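Local structure of peroxiredoxin (Clostridioides difficile, 6TSB) at residues Asp310-Phe315 with Glu358-Ile363. The protein probably reduces peroxides through its peroxiredoxin part and degrades chitin through the family 18 glycoside hydrolase part that forms this chain. Numbering follows the deposited sequence.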
loop_
_atom_site.group_PDB
_atom_site.type_symbol
_atom_site.label_atom_id
_atom_site.label_comp_id
_atom_site.label_asym_id
_atom_site.label_seq_id
_atom_site.Cartn_x
_atom_site.Cartn_y
_atom_site.Cartn_z
ATOM N N ASP A 310 5.273 6.827 -7.454
ATOM C CA ASP A 310 3.823 6.516 -7.618
ATOM C C ASP A 310 3.053 7.735 -7.120
ATOM O O ASP A 310 3.683 8.808 -6.996
ATOM C CB ASP A 310 3.446 5.211 -6.913
ATOM C CG ASP A 310 3.522 5.279 -5.397
ATOM O OD1 ASP A 310 3.977 6.330 -4.860
ATOM O OD2 ASP A 310 3.128 4.274 -4.758
ATOM N N ALA A 311 1.767 7.579 -6.839
ATOM C CA ALA A 311 0.852 8.708 -6.560
ATOM C C ALA A 311 1.192 9.372 -5.209
ATOM O O ALA A 311 0.981 10.617 -5.045
ATOM C CB ALA A 311 -0.553 8.187 -6.576
ATOM N N LEU A 312 1.636 8.551 -4.256
ATOM C CA LEU A 312 1.971 8.967 -2.873
ATOM C C LEU A 312 3.288 9.766 -2.890
ATOM O O LEU A 312 3.275 10.914 -2.408
ATOM C CB LEU A 312 2.085 7.743 -1.961
ATOM C CG LEU A 312 2.536 8.061 -0.536
ATOM C CD1 LEU A 312 1.505 8.961 0.153
ATOM C CD2 LEU A 312 2.825 6.789 0.271
ATOM N N SER A 313 4.390 9.198 -3.396
ATOM C CA SER A 313 5.687 9.928 -3.474
ATOM C C SER A 313 5.559 11.170 -4.386
ATOM O O SER A 313 6.259 12.149 -4.091
ATOM C CB SER A 313 6.841 9.024 -3.826
ATOM O OG SER A 313 6.804 8.667 -5.195
ATOM N N ILE A 314 4.617 11.235 -5.338
ATOM C CA ILE A 314 4.368 12.490 -6.130
ATOM C C ILE A 314 3.576 13.502 -5.306
ATOM O O ILE A 314 3.810 14.742 -5.459
ATOM C CB ILE A 314 3.634 12.219 -7.457
ATOM C CG1 ILE A 314 4.501 11.400 -8.415
ATOM C CG2 ILE A 314 3.146 13.514 -8.096
ATOM C CD1 ILE A 314 3.743 10.842 -9.583
ATOM N N PHE A 315 2.617 13.033 -4.509
ATOM C CA PHE A 315 1.879 13.919 -3.570
ATOM C C PHE A 315 2.871 14.561 -2.575
ATOM O O PHE A 315 2.838 15.778 -2.384
ATOM C CB PHE A 315 0.791 13.127 -2.852
ATOM C CG PHE A 315 0.216 13.852 -1.668
ATOM C CD1 PHE A 315 -0.729 14.849 -1.844
ATOM C CD2 PHE A 315 0.638 13.535 -0.381
ATOM C CE1 PHE A 315 -1.254 15.520 -0.751
ATOM C CE2 PHE A 315 0.114 14.202 0.713
ATOM C CZ PHE A 315 -0.828 15.193 0.526
ATOM N N GLU A 358 -7.559 13.296 -0.568
ATOM C CA GLU A 358 -8.830 12.507 -0.501
ATOM C C GLU A 358 -8.697 11.200 -1.298
ATOM O O GLU A 358 -9.030 10.141 -0.742
ATOM C CB GLU A 358 -10.022 13.307 -1.027
ATOM C CG GLU A 358 -10.972 13.744 0.071
ATOM C CD GLU A 358 -11.924 14.867 -0.309
ATOM O OE1 GLU A 358 -12.022 15.191 -1.520
ATOM O OE2 GLU A 358 -12.559 15.424 0.609
ATOM N N GLU A 359 -8.214 11.275 -2.541
ATOM C CA GLU A 359 -7.935 10.099 -3.420
ATOM C C GLU A 359 -7.065 9.059 -2.693
ATOM O O GLU A 359 -7.409 7.861 -2.723
ATOM C CB GLU A 359 -7.231 10.569 -4.686
ATOM C CG GLU A 359 -7.715 9.884 -5.946
ATOM C CD GLU A 359 -7.584 10.771 -7.172
ATOM O OE1 GLU A 359 -8.245 11.831 -7.214
ATOM O OE2 GLU A 359 -6.799 10.415 -8.058
ATOM N N LEU A 360 -5.968 9.491 -2.065
ATOM C CA LEU A 360 -4.923 8.586 -1.512
ATOM C C LEU A 360 -5.328 8.074 -0.116
ATOM O O LEU A 360 -4.715 7.065 0.336
ATOM C CB LEU A 360 -3.572 9.320 -1.450
ATOM C CG LEU A 360 -2.988 9.884 -2.757
ATOM C CD1 LEU A 360 -1.684 10.616 -2.483
ATOM C CD2 LEU A 360 -2.743 8.820 -3.813
ATOM N N GLU A 361 -6.276 8.746 0.559
ATOM C CA GLU A 361 -6.885 8.285 1.848
ATOM C C GLU A 361 -7.619 6.964 1.588
ATOM O O GLU A 361 -7.695 6.148 2.521
ATOM C CB GLU A 361 -7.851 9.312 2.465
ATOM C CG GLU A 361 -7.216 10.403 3.342
ATOM C CD GLU A 361 -6.499 9.977 4.623
ATOM O OE1 GLU A 361 -6.596 8.789 5.010
ATOM O OE2 GLU A 361 -5.847 10.845 5.243
ATOM N N GLY A 362 -8.106 6.772 0.353
ATOM C CA GLY A 362 -8.835 5.577 -0.106
ATOM C C GLY A 362 -7.955 4.597 -0.863
ATOM O O GLY A 362 -8.497 3.889 -1.720
ATOM N N ILE A 363 -6.654 4.544 -0.575
ATOM C CA ILE A 363 -5.668 3.665 -1.286
ATOM C C ILE A 363 -4.566 3.196 -0.316
ATOM O O ILE A 363 -4.202 1.993 -0.338
ATOM C CB ILE A 363 -5.046 4.388 -2.503
ATOM C CG1 ILE A 363 -6.092 4.809 -3.545
ATOM C CG2 ILE A 363 -3.953 3.517 -3.113
ATOM C CD1 ILE A 363 -5.561 5.699 -4.649
#
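With CG anti to its own carbonyl carbon (chi1 -58°), Leu-360 reaches helix 311-323 with both methyls, where Phe-315, with CG anti to the backbone N (chi1 167°), carries its ring over to the side of helix 353-361. The two leucine branches divide the work. CD2 meets Ala-311 tip to tip, 3.6 Å from its CB, while CD1 presses in beside the root of the aromatic side chain, 3.5 Å from Phe-315 CB. The ring itself is approached obliquely, with Leu-360 CD1 3.8 Å from Phe-315 CG. The same methyl also lies against the helix backbone, 4.0 Å from Leu-312 CA and 3.7 Å from Ala-311 O; the Leu-312 side chain is only grazed. No hydrogen bond joins the two segments, and the single leucine supplies the apolar contact from its side. This packing unites two helices from the C-terminal part of the family 18 glycosyl hydrolase chain, well away from the chain's centre. Strand 328-332, which follows helix 311-323, does not pair with the main sheet of its own chain, consistent with an exchange of C-terminal parts between subunits of this TIM-barrel family. Phe-367 of the second subunit packs on both Leu-312 and Leu-360. At the start of helix 311-323 Asp-310 is the N-cap: its OD1 accepts from Ser-313 N at 3.2 Å, nearly along the C-O axis, and weakly from Leu-312 N. Ser-313 OG returns the bond by accepting from Asp-310 N at 3.3 Å, completing a capping box that ties down the first turn bearing Ala-311 and Leu-312. The other carboxylate oxygen, Asp-310 OD2, is hydrogen-bonded to Tyr-287 OH.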